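Local coordinates for putative metal-dependent isothiocyanate hydrolase SaxA (Pectobacterium carotovorum, PDB 6BRM), which probably hydrolyses isothiocyanates at a site holding two zinc ions, and belongs to the metallo-beta-lactamase superfamily, at residues Val12-Phe20 with Phe151-Ile161; Val81-Glu92 with Gln101-Leu109. All blocks are in the same frame, centred on the assembly; numbering follows the deposited sequence.

Contact 1: residues Val12-Phe20 with Phe151-Ile161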
loop_
_atom_site.group_PDB
_atom_site.type_symbol
_atom_site.label_atom_id
_atom_site.label_comp_id
_atom_site.label_asym_id
_atom_site.label_seq_id
_atom_site.Cartn_x
_atom_site.Cartn_y
_atom_site.Cartn_z
ATOM N N VAL B 12 -7.984 14.800 -20.979
ATOM C CA VAL B 12 -8.343 13.877 -22.059
ATOM C C VAL B 12 -7.071 13.289 -22.659
ATOM O O VAL B 12 -6.075 13.994 -22.838
ATOM C CB VAL B 12 -9.262 14.503 -23.146
ATOM C CG1 VAL B 12 -10.581 14.934 -22.525
ATOM C CG2 VAL B 12 -8.617 15.682 -23.863
ATOM N N LEU B 13 -7.128 11.991 -22.951
ATOM C CA LEU B 13 -5.966 11.196 -23.336
ATOM C C LEU B 13 -6.297 10.385 -24.579
ATOM O O LEU B 13 -7.065 9.421 -24.501
ATOM C CB LEU B 13 -5.587 10.261 -22.180
ATOM C CG LEU B 13 -4.539 9.166 -22.404
ATOM C CD1 LEU B 13 -3.275 9.713 -23.056
ATOM C CD2 LEU B 13 -4.210 8.486 -21.081
ATOM N N GLN B 14 -5.737 10.788 -25.722
ATOM C CA GLN B 14 -5.860 10.015 -26.958
ATOM C C GLN B 14 -4.730 8.982 -27.007
ATOM O O GLN B 14 -3.570 9.334 -27.229
ATOM C CB GLN B 14 -5.847 10.925 -28.188
ATOM C CG GLN B 14 -6.186 10.190 -29.486
ATOM C CD GLN B 14 -6.903 11.043 -30.526
ATOM O OE1 GLN B 14 -7.675 11.948 -30.198
ATOM N NE2 GLN B 14 -6.667 10.732 -31.796
ATOM N N TYR B 15 -5.081 7.713 -26.782
ATOM C CA TYR B 15 -4.107 6.625 -26.618
ATOM C C TYR B 15 -4.533 5.398 -27.431
ATOM O O TYR B 15 -5.620 4.851 -27.214
ATOM C CB TYR B 15 -3.992 6.263 -25.130
ATOM C CG TYR B 15 -2.789 5.409 -24.769
ATOM C CD1 TYR B 15 -2.773 4.038 -25.029
ATOM C CD2 TYR B 15 -1.675 5.967 -24.144
ATOM C CE1 TYR B 15 -1.679 3.255 -24.695
ATOM C CE2 TYR B 15 -0.575 5.187 -23.806
ATOM C CZ TYR B 15 -0.586 3.830 -24.083
ATOM O OH TYR B 15 0.493 3.046 -23.759
ATOM N N ALA B 16 -3.670 4.982 -28.363
ATOM C CA ALA B 16 -3.877 3.786 -29.194
ATOM C C ALA B 16 -5.164 3.837 -30.027
ATOM O O ALA B 16 -5.905 2.852 -30.125
ATOM C CB ALA B 16 -3.826 2.524 -28.333
ATOM N N GLY B 17 -5.409 4.996 -30.633
ATOM C CA GLY B 17 -6.600 5.226 -31.445
ATOM C C GLY B 17 -7.906 5.328 -30.677
ATOM O O GLY B 17 -8.968 5.183 -31.275
ATOM N N LYS B 18 -7.830 5.588 -29.368
ATOM C CA LYS B 18 -9.007 5.706 -28.492
ATOM C C LYS B 18 -8.853 6.941 -27.617
ATOM O O LYS B 18 -7.738 7.267 -27.213
ATOM C CB LYS B 18 -9.152 4.476 -27.587
ATOM C CG LYS B 18 -9.230 3.141 -28.312
ATOM C CD LYS B 18 -10.487 3.015 -29.166
ATOM C CE LYS B 18 -10.598 1.645 -29.827
ATOM N NZ LYS B 18 -9.352 1.216 -30.529
ATOM N N LYS B 19 -9.968 7.617 -27.330
ATOM C CA LYS B 19 -9.985 8.803 -26.464
ATOM C C LYS B 19 -10.662 8.498 -25.128
ATOM O O LYS B 19 -11.706 7.846 -25.092
ATOM C CB LYS B 19 -10.731 9.948 -27.143
ATOM C CG LYS B 19 -10.017 10.541 -28.344
ATOM C CD LYS B 19 -10.680 11.835 -28.802
ATOM C CE LYS B 19 -10.292 13.016 -27.920
ATOM N NZ LYS B 19 -10.962 14.282 -28.327
ATOM N N PHE B 20 -10.060 8.981 -24.041
ATOM C CA PHE B 20 -10.614 8.848 -22.693
ATOM C C PHE B 20 -10.719 10.221 -22.053
ATOM O O PHE B 20 -9.957 11.123 -22.396
ATOM C CB PHE B 20 -9.711 7.974 -21.815
ATOM C CG PHE B 20 -9.354 6.658 -22.434
ATOM C CD1 PHE B 20 -10.288 5.628 -22.491
ATOM C CD2 PHE B 20 -8.091 6.445 -22.966
ATOM C CE1 PHE B 20 -9.967 4.408 -23.064
ATOM C CE2 PHE B 20 -7.763 5.227 -23.542
ATOM C CZ PHE B 20 -8.701 4.207 -23.590
ATOM N N PHE B 151 -1.172 2.848 -18.656
ATOM C CA PHE B 151 -1.637 2.503 -20.002
ATOM C C PHE B 151 -0.478 1.894 -20.783
ATOM O O PHE B 151 0.580 2.507 -20.895
ATOM C CB PHE B 151 -2.159 3.740 -20.729
ATOM C CG PHE B 151 -3.466 4.250 -20.199
ATOM C CD1 PHE B 151 -3.501 5.144 -19.141
ATOM C CD2 PHE B 151 -4.666 3.844 -20.770
ATOM C CE1 PHE B 151 -4.711 5.620 -18.653
ATOM C CE2 PHE B 151 -5.880 4.310 -20.288
ATOM C CZ PHE B 151 -5.902 5.201 -19.227
ATOM N N THR B 152 -0.697 0.700 -21.334
ATOM C CA THR B 152 0.344 -0.091 -21.996
ATOM C C THR B 152 -0.146 -0.484 -23.389
ATOM O O THR B 152 -1.297 -0.893 -23.548
ATOM C CB THR B 152 0.711 -1.321 -21.117
ATOM O OG1 THR B 152 1.805 -0.974 -20.259
ATOM C CG2 THR B 152 1.101 -2.556 -21.922
ATOM N N HIS B 153 0.735 -0.337 -24.380
ATOM C CA HIS B 153 0.467 -0.708 -25.781
ATOM C C HIS B 153 1.762 -0.565 -26.586
ATOM O O HIS B 153 2.541 0.352 -26.333
ATOM C CB HIS B 153 -0.608 0.203 -26.397
ATOM C CG HIS B 153 -1.245 -0.347 -27.639
ATOM N ND1 HIS B 153 -0.594 -0.407 -28.851
ATOM C CD2 HIS B 153 -2.485 -0.840 -27.858
ATOM C CE1 HIS B 153 -1.397 -0.929 -29.759
ATOM N NE2 HIS B 153 -2.551 -1.203 -29.181
ATOM N N HIS B 154 2.004 -1.470 -27.533
ATOM C CA HIS B 154 3.017 -1.241 -28.592
ATOM C C HIS B 154 2.571 -0.079 -29.506
ATOM O O HIS B 154 1.427 0.358 -29.436
ATOM C CB HIS B 154 3.310 -2.528 -29.392
ATOM C CG HIS B 154 2.166 -3.026 -30.230
ATOM N ND1 HIS B 154 2.148 -2.907 -31.604
ATOM C CD2 HIS B 154 1.022 -3.672 -29.895
ATOM C CE1 HIS B 154 1.036 -3.443 -32.077
ATOM N NE2 HIS B 154 0.334 -3.912 -31.060
ATOM N N ASP B 155 3.475 0.449 -30.326
ATOM C CA ASP B 155 3.218 1.698 -31.097
ATOM C C ASP B 155 3.037 2.963 -30.229
ATOM O O ASP B 155 2.744 4.034 -30.768
ATOM C CB ASP B 155 1.987 1.587 -32.031
ATOM C CG ASP B 155 1.929 0.284 -32.808
ATOM O OD1 ASP B 155 2.939 -0.453 -32.854
ATOM O OD2 ASP B 155 0.855 0.006 -33.384
ATOM N N GLU B 156 3.228 2.853 -28.911
ATOM C CA GLU B 156 2.877 3.923 -27.975
ATOM C C GLU B 156 3.700 3.780 -26.690
ATOM O O GLU B 156 3.904 2.667 -26.201
ATOM C CB GLU B 156 1.375 3.876 -27.655
ATOM C CG GLU B 156 0.769 5.218 -27.267
ATOM C CD GLU B 156 0.112 5.952 -28.428
ATOM O OE1 GLU B 156 0.671 6.969 -28.887
ATOM O OE2 GLU B 156 -0.968 5.519 -28.884
ATOM N N LYS B 157 4.175 4.901 -26.151
ATOM C CA LYS B 157 4.917 4.892 -24.887
ATOM C C LYS B 157 3.988 4.585 -23.716
ATOM O O LYS B 157 2.767 4.761 -23.811
ATOM C CB LYS B 157 5.619 6.232 -24.651
ATOM C CG LYS B 157 6.703 6.552 -25.669
ATOM C CD LYS B 157 7.462 7.812 -25.291
ATOM C CE LYS B 157 8.780 7.920 -26.038
ATOM N NZ LYS B 157 9.580 9.080 -25.551
ATOM N N THR B 158 4.582 4.126 -22.618
ATOM C CA THR B 158 3.843 3.756 -21.415
ATOM C C THR B 158 3.617 4.998 -20.558
ATOM O O THR B 158 4.571 5.720 -20.257
ATOM C CB THR B 158 4.618 2.700 -20.598
ATOM O OG1 THR B 158 4.958 1.591 -21.444
ATOM C CG2 THR B 158 3.789 2.196 -19.420
ATOM N N ILE B 159 2.367 5.236 -20.157
ATOM C CA ILE B 159 2.015 6.398 -19.316
ATOM C C ILE B 159 1.387 5.922 -18.007
ATOM O O ILE B 159 0.586 4.991 -18.006
ATOM C CB ILE B 159 1.091 7.430 -20.031
ATOM C CG1 ILE B 159 0.701 8.560 -19.062
ATOM C CG2 ILE B 159 -0.167 6.779 -20.581
ATOM C CD1 ILE B 159 0.141 9.815 -19.702
ATOM N N TYR B 160 1.761 6.585 -16.909
ATOM C CA TYR B 160 1.251 6.289 -15.567
ATOM C C TYR B 160 0.614 7.535 -14.955
ATOM O O TYR B 160 1.315 8.490 -14.639
ATOM C CB TYR B 160 2.404 5.782 -14.683
ATOM C CG TYR B 160 2.077 5.492 -13.221
ATOM C CD1 TYR B 160 0.815 5.042 -12.820
ATOM C CD2 TYR B 160 3.057 5.629 -12.242
ATOM C CE1 TYR B 160 0.537 4.764 -11.487
ATOM C CE2 TYR B 160 2.789 5.348 -10.910
ATOM C CZ TYR B 160 1.529 4.917 -10.537
ATOM O OH TYR B 160 1.261 4.645 -9.217
ATOM N N ILE B 161 -0.712 7.529 -14.816
ATOM C CA ILE B 161 -1.420 8.546 -14.038
ATOM C C ILE B 161 -1.492 8.052 -12.595
ATOM O O ILE B 161 -2.274 7.151 -12.288
ATOM C CB ILE B 161 -2.837 8.828 -14.597
ATOM C CG1 ILE B 161 -2.743 9.480 -15.991
ATOM C CG2 ILE B 161 -3.640 9.716 -13.641
ATOM C CD1 ILE B 161 -3.054 8.551 -17.141
#
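The hydroxyl of Tyr15 ends between two backbone carbonyls of the other hairpin: OH lies 2.8 Å from Lys157 O and 2.9 Å from Phe151 O, and its single proton can serve one of them at a time. The ring behind it is clamped from both faces. Phe151 CB packs over one face and Glu156 CG over the opposite one, each 3.8 Å from the Tyr15 centroid, while Ile159 CG2 comes within 3.6 Å of Tyr15 CE2. With CG anti to the backbone N (chi1 -165°), the Tyr15 side chain reaches across the gap between the two sheets of the metallo-beta-lactamase sandwich, one sheet supplying the hairpin of Val12-Phe20, the other that of Phe151-Ile161. Deeper in, Leu13 CD2 sits over a face of the Phe151 ring, offset toward its rim, and the Phe20 ring meets that of Phe151 obliquely, with centroids 5.5 Å apart. At the hairpin turns, Ala16 N donates to Glu156 OE2 over 2.8 Å, meeting the anti side of the carboxylate 30° out of its plane. Glu156 OE1 is held by Met1 N. Beside this bond, Ala16 CB rests on a face of the His153 imidazole.

Contact 2: residues Val81-Glu92 with Gln101-Leu109; sequences VPKDMLIYTQDE and QGFFNIRVL
The buried ring of Phe103 is the apolar centre, with Lys83 CD over its middle, 3.5 Å from the centroid. A bend at chi2 (-54°) brings CD over that face, while CB and CG pass along Gly102 O and NZ continues to the carbonyl of Gln78. The Val81 and Ile87 side chains cross Phe103 at about a right angle, each CG1 4.0 Å from a ring carbon, CE2 and CD2 respectively; Trp73 and Ile98 add further cover. Further along, on the side of the sheet carrying Tyr88 and Arg107, these two side chains run alongside each other, ring and guanidinium planes 79° apart, and Leu109 CD1 packs across the tyrosine. Between the two side-chain layers the backbones pair in parallel, Ile87 with Ile106, Tyr88 with Arg107 and Thr89 with Val108. Arg107 O accepts twice, from Thr89 N at 2.7 Å and from Thr89 OG1 at 3.2 Å, the hydroxyl coming from above the carbonyl plane. At the polar rim Asn105 ND2 donates to Asp84 O (2.7 Å), which lies in the plane of the asparagine amide. Two parallel strands, 87-89 and 106-108, joined through helix 92-100, make a beta-alpha-beta crossover at one edge of the sheet within this chain.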
loop_
_atom_site.group_PDB
_atom_site.type_symbol
_atom_site.label_atom_id
_atom_site.label_comp_id
_atom_site.label_asym_id
_atom_site.label_seq_id
_atom_site.Cartn_x
_atom_site.Cartn_y
_atom_site.Cartn_z
ATOM N N VAL B 81 -22.456 14.825 -18.388
ATOM C CA VAL B 81 -22.047 13.580 -19.055
ATOM C C VAL B 81 -23.295 12.706 -19.251
ATOM O O VAL B 81 -24.040 12.484 -18.290
ATOM C CB VAL B 81 -20.970 12.820 -18.238
ATOM C CG1 VAL B 81 -20.608 11.486 -18.885
ATOM C CG2 VAL B 81 -19.712 13.667 -18.094
ATOM N N PRO B 82 -23.531 12.208 -20.488
ATOM C CA PRO B 82 -24.751 11.443 -20.743
ATOM C C PRO B 82 -24.711 10.072 -20.079
ATOM O O PRO B 82 -23.639 9.481 -19.951
ATOM C CB PRO B 82 -24.775 11.315 -22.266
ATOM C CG PRO B 82 -23.348 11.355 -22.660
ATOM C CD PRO B 82 -22.668 12.265 -21.684
ATOM N N LYS B 83 -25.880 9.578 -19.677
ATOM C CA LYS B 83 -25.976 8.369 -18.846
ATOM C C LYS B 83 -25.603 7.071 -19.575
ATOM O O LYS B 83 -25.208 6.093 -18.932
ATOM C CB LYS B 83 -27.377 8.246 -18.232
ATOM C CG LYS B 83 -27.817 9.421 -17.362
ATOM C CD LYS B 83 -26.826 9.749 -16.255
ATOM C CE LYS B 83 -27.386 10.775 -15.282
ATOM N NZ LYS B 83 -27.516 12.128 -15.895
ATOM N N ASP B 84 -25.715 7.087 -20.904
ATOM C CA ASP B 84 -25.334 5.953 -21.765
ATOM C C ASP B 84 -23.830 5.891 -22.118
ATOM O O ASP B 84 -23.408 5.011 -22.881
ATOM C CB ASP B 84 -26.199 5.922 -23.048
ATOM C CG ASP B 84 -26.316 7.285 -23.732
ATOM O OD1 ASP B 84 -25.290 7.984 -23.880
ATOM O OD2 ASP B 84 -27.449 7.662 -24.103
ATOM N N MET B 85 -23.035 6.817 -21.576
ATOM C CA MET B 85 -21.574 6.786 -21.711
ATOM C C MET B 85 -20.985 5.616 -20.922
ATOM O O MET B 85 -21.462 5.289 -19.830
ATOM C CB MET B 85 -20.971 8.105 -21.201
ATOM C CG MET B 85 -19.449 8.218 -21.253
ATOM S SD MET B 85 -18.763 8.288 -22.918
ATOM C CE MET B 85 -19.306 9.922 -23.422
ATOM N N LEU B 86 -19.938 5.009 -21.478
ATOM C CA LEU B 86 -19.201 3.939 -20.810
ATOM C C LEU B 86 -18.298 4.518 -19.709
ATOM O O LEU B 86 -17.324 5.215 -20.009
ATOM C CB LEU B 86 -18.360 3.155 -21.828
ATOM C CG LEU B 86 -17.471 2.008 -21.321
ATOM C CD1 LEU B 86 -18.257 0.981 -20.515
ATOM C CD2 LEU B 86 -16.773 1.342 -22.495
ATOM N N ILE B 87 -18.620 4.222 -18.449
ATOM C CA ILE B 87 -17.836 4.696 -17.307
ATOM C C ILE B 87 -17.010 3.552 -16.720
ATOM O O ILE B 87 -17.552 2.495 -16.400
ATOM C CB ILE B 87 -18.727 5.268 -16.176
ATOM C CG1 ILE B 87 -19.853 6.163 -16.723
ATOM C CG2 ILE B 87 -17.878 6.035 -15.168
ATOM C CD1 ILE B 87 -19.390 7.369 -17.516
ATOM N N TYR B 88 -15.707 3.786 -16.573
ATOM C CA TYR B 88 -14.787 2.852 -15.927
ATOM C C TYR B 88 -14.527 3.316 -14.491
ATOM O O TYR B 88 -13.971 4.399 -14.286
ATOM C CB TYR B 88 -13.460 2.786 -16.700
ATOM C CG TYR B 88 -13.472 1.872 -17.918
ATOM C CD1 TYR B 88 -13.640 0.492 -17.780
ATOM C CD2 TYR B 88 -13.293 2.383 -19.207
ATOM C CE1 TYR B 88 -13.644 -0.348 -18.882
ATOM C CE2 TYR B 88 -13.294 1.546 -20.320
ATOM C CZ TYR B 88 -13.468 0.181 -20.151
ATOM O OH TYR B 88 -13.474 -0.655 -21.240
ATOM N N THR B 89 -14.920 2.502 -13.506
ATOM C CA THR B 89 -14.720 2.828 -12.088
ATOM C C THR B 89 -13.637 1.977 -11.426
ATOM O O THR B 89 -13.229 0.938 -11.943
ATOM C CB THR B 89 -16.018 2.678 -11.275
ATOM O OG1 THR B 89 -16.434 1.306 -11.265
ATOM C CG2 THR B 89 -17.121 3.551 -11.858
ATOM N N GLN B 90 -13.206 2.448 -10.262
ATOM C CA GLN B 90 -12.134 1.848 -9.463
ATOM C C GLN B 90 -12.548 0.535 -8.788
ATOM O O GLN B 90 -11.770 -0.421 -8.769
ATOM C CB GLN B 90 -11.702 2.868 -8.400
ATOM C CG GLN B 90 -10.764 2.379 -7.304
ATOM C CD GLN B 90 -10.507 3.442 -6.247
ATOM O OE1 GLN B 90 -9.410 3.526 -5.700
ATOM N NE2 GLN B 90 -11.517 4.257 -5.954
ATOM N N ASP B 91 -13.751 0.509 -8.211
ATOM C CA ASP B 91 -14.236 -0.654 -7.451
ATOM C C ASP B 91 -15.771 -0.712 -7.406
ATOM O O ASP B 91 -16.442 0.146 -7.990
ATOM C CB ASP B 91 -13.610 -0.670 -6.040
ATOM C CG ASP B 91 -13.908 0.595 -5.223
ATOM O OD1 ASP B 91 -14.853 1.349 -5.552
ATOM O OD2 ASP B 91 -13.185 0.828 -4.229
ATOM N N GLU B 92 -16.314 -1.725 -6.726
ATOM C CA GLU B 92 -17.768 -1.950 -6.677
ATOM C C GLU B 92 -18.585 -0.823 -6.042
ATOM O O GLU B 92 -19.668 -0.510 -6.537
ATOM C CB GLU B 92 -18.094 -3.276 -5.963
ATOM C CG GLU B 92 -17.808 -4.529 -6.789
ATOM C CD GLU B 92 -18.770 -4.738 -7.953
ATOM O OE1 GLU B 92 -18.332 -5.285 -8.989
ATOM O OE2 GLU B 92 -19.959 -4.364 -7.846
ATOM N N GLN B 101 -26.790 7.237 -9.516
ATOM C CA GLN B 101 -26.909 8.609 -10.020
ATOM C C GLN B 101 -27.425 8.699 -11.468
ATOM O O GLN B 101 -27.261 9.741 -12.111
ATOM C CB GLN B 101 -25.553 9.316 -9.903
ATOM C CG GLN B 101 -25.084 9.510 -8.468
ATOM C CD GLN B 101 -23.721 10.174 -8.351
ATOM O OE1 GLN B 101 -23.343 10.632 -7.273
ATOM N NE2 GLN B 101 -22.980 10.233 -9.452
ATOM N N GLY B 102 -28.045 7.628 -11.979
ATOM C CA GLY B 102 -28.676 7.630 -13.308
ATOM C C GLY B 102 -27.931 6.892 -14.411
ATOM O O GLY B 102 -28.522 6.571 -15.442
ATOM N N PHE B 103 -26.642 6.622 -14.205
ATOM C CA PHE B 103 -25.811 5.961 -15.217
ATOM C C PHE B 103 -26.100 4.457 -15.239
ATOM O O PHE B 103 -26.432 3.875 -14.202
ATOM C CB PHE B 103 -24.324 6.218 -14.947
ATOM C CG PHE B 103 -23.916 7.660 -15.106
ATOM C CD1 PHE B 103 -24.058 8.568 -14.059
ATOM C CD2 PHE B 103 -23.376 8.115 -16.307
ATOM C CE1 PHE B 103 -23.681 9.898 -14.209
ATOM C CE2 PHE B 103 -22.998 9.444 -16.464
ATOM C CZ PHE B 103 -23.150 10.337 -15.413
ATOM N N PHE B 104 -26.002 3.841 -16.420
ATOM C CA PHE B 104 -26.239 2.386 -16.565
ATOM C C PHE B 104 -25.210 1.568 -17.381
ATOM O O PHE B 104 -25.273 0.335 -17.355
ATOM C CB PHE B 104 -27.676 2.113 -17.059
ATOM C CG PHE B 104 -28.114 2.976 -18.214
ATOM C CD1 PHE B 104 -27.633 2.743 -19.499
ATOM C CD2 PHE B 104 -29.035 4.008 -18.025
ATOM C CE1 PHE B 104 -28.042 3.527 -20.569
ATOM C CE2 PHE B 104 -29.448 4.796 -19.092
ATOM C CZ PHE B 104 -28.950 4.555 -20.367
ATOM N N ASN B 105 -24.274 2.224 -18.079
ATOM C CA ASN B 105 -23.201 1.533 -18.818
ATOM C C ASN B 105 -21.878 1.688 -18.060
ATOM O O ASN B 105 -21.032 2.508 -18.414
ATOM C CB ASN B 105 -23.088 2.084 -20.248
ATOM C CG ASN B 105 -24.329 1.807 -21.094
ATOM O OD1 ASN B 105 -25.036 0.810 -20.902
ATOM N ND2 ASN B 105 -24.582 2.684 -22.061
ATOM N N ILE B 106 -21.717 0.879 -17.012
ATOM C CA ILE B 106 -20.625 1.006 -16.043
ATOM C C ILE B 106 -19.786 -0.274 -16.013
ATOM O O ILE B 106 -20.317 -1.374 -16.154
ATOM C CB ILE B 106 -21.196 1.284 -14.631
ATOM C CG1 ILE B 106 -21.972 2.605 -14.619
ATOM C CG2 ILE B 106 -20.099 1.335 -13.570
ATOM C CD1 ILE B 106 -23.080 2.637 -13.599
ATOM N N ARG B 107 -18.478 -0.114 -15.834
ATOM C CA ARG B 107 -17.543 -1.232 -15.690
ATOM C C ARG B 107 -16.567 -0.943 -14.553
ATOM O O ARG B 107 -16.207 0.210 -14.313
ATOM C CB ARG B 107 -16.754 -1.452 -16.983
ATOM C CG ARG B 107 -17.524 -2.148 -18.093
ATOM C CD ARG B 107 -16.580 -2.531 -19.224
ATOM N NE ARG B 107 -17.276 -3.066 -20.396
ATOM C CZ ARG B 107 -16.675 -3.497 -21.508
ATOM N NH1 ARG B 107 -17.409 -3.967 -22.516
ATOM N NH2 ARG B 107 -15.347 -3.465 -21.626
ATOM N N VAL B 108 -16.143 -2.002 -13.867
ATOM C CA VAL B 108 -15.183 -1.909 -12.771
ATOM C C VAL B 108 -13.825 -2.343 -13.299
ATOM O O VAL B 108 -13.708 -3.409 -13.900
ATOM C CB VAL B 108 -15.577 -2.821 -11.588
ATOM C CG1 VAL B 108 -14.588 -2.673 -10.433
ATOM C CG2 VAL B 108 -17.000 -2.519 -11.130
ATOM N N LEU B 109 -12.806 -1.512 -13.081
ATOM C CA LEU B 109 -11.438 -1.854 -13.456
ATOM C C LEU B 109 -10.923 -2.958 -12.546
ATOM O O LEU B 109 -10.927 -2.815 -11.324
ATOM C CB LEU B 109 -10.494 -0.638 -13.373
ATOM C CG LEU B 109 -10.070 0.077 -14.663
ATOM C CD1 LEU B 109 -11.216 0.205 -15.648
ATOM C CD2 LEU B 109 -9.481 1.447 -14.344
#

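How the contacts relate
Both contacts draw on the sheet that contains strands 10-15, 18-22, 62-64, 87-89 and 106-108, in different ways. Contact 2 joins its outermost pair of strands on one side, whereas contact 1 sets the hairpin of strands 10-15 and 18-22 against the second sheet; strand 62-64 runs between the two pairs. Their centres are 20 Å apart and their nearest atoms about 5 Å, without touching. In sequence, contact 2 falls wholly within the 130 residues separating the segments of contact 1. Each has one end near the dizinc site: the Gln90 side chain touches the zinc ligand His67 and lies about 9 Å from a zinc ion, while the Ile161 side chain, about 11 Å from one, shortly precedes Asp164, a ligand of both metals.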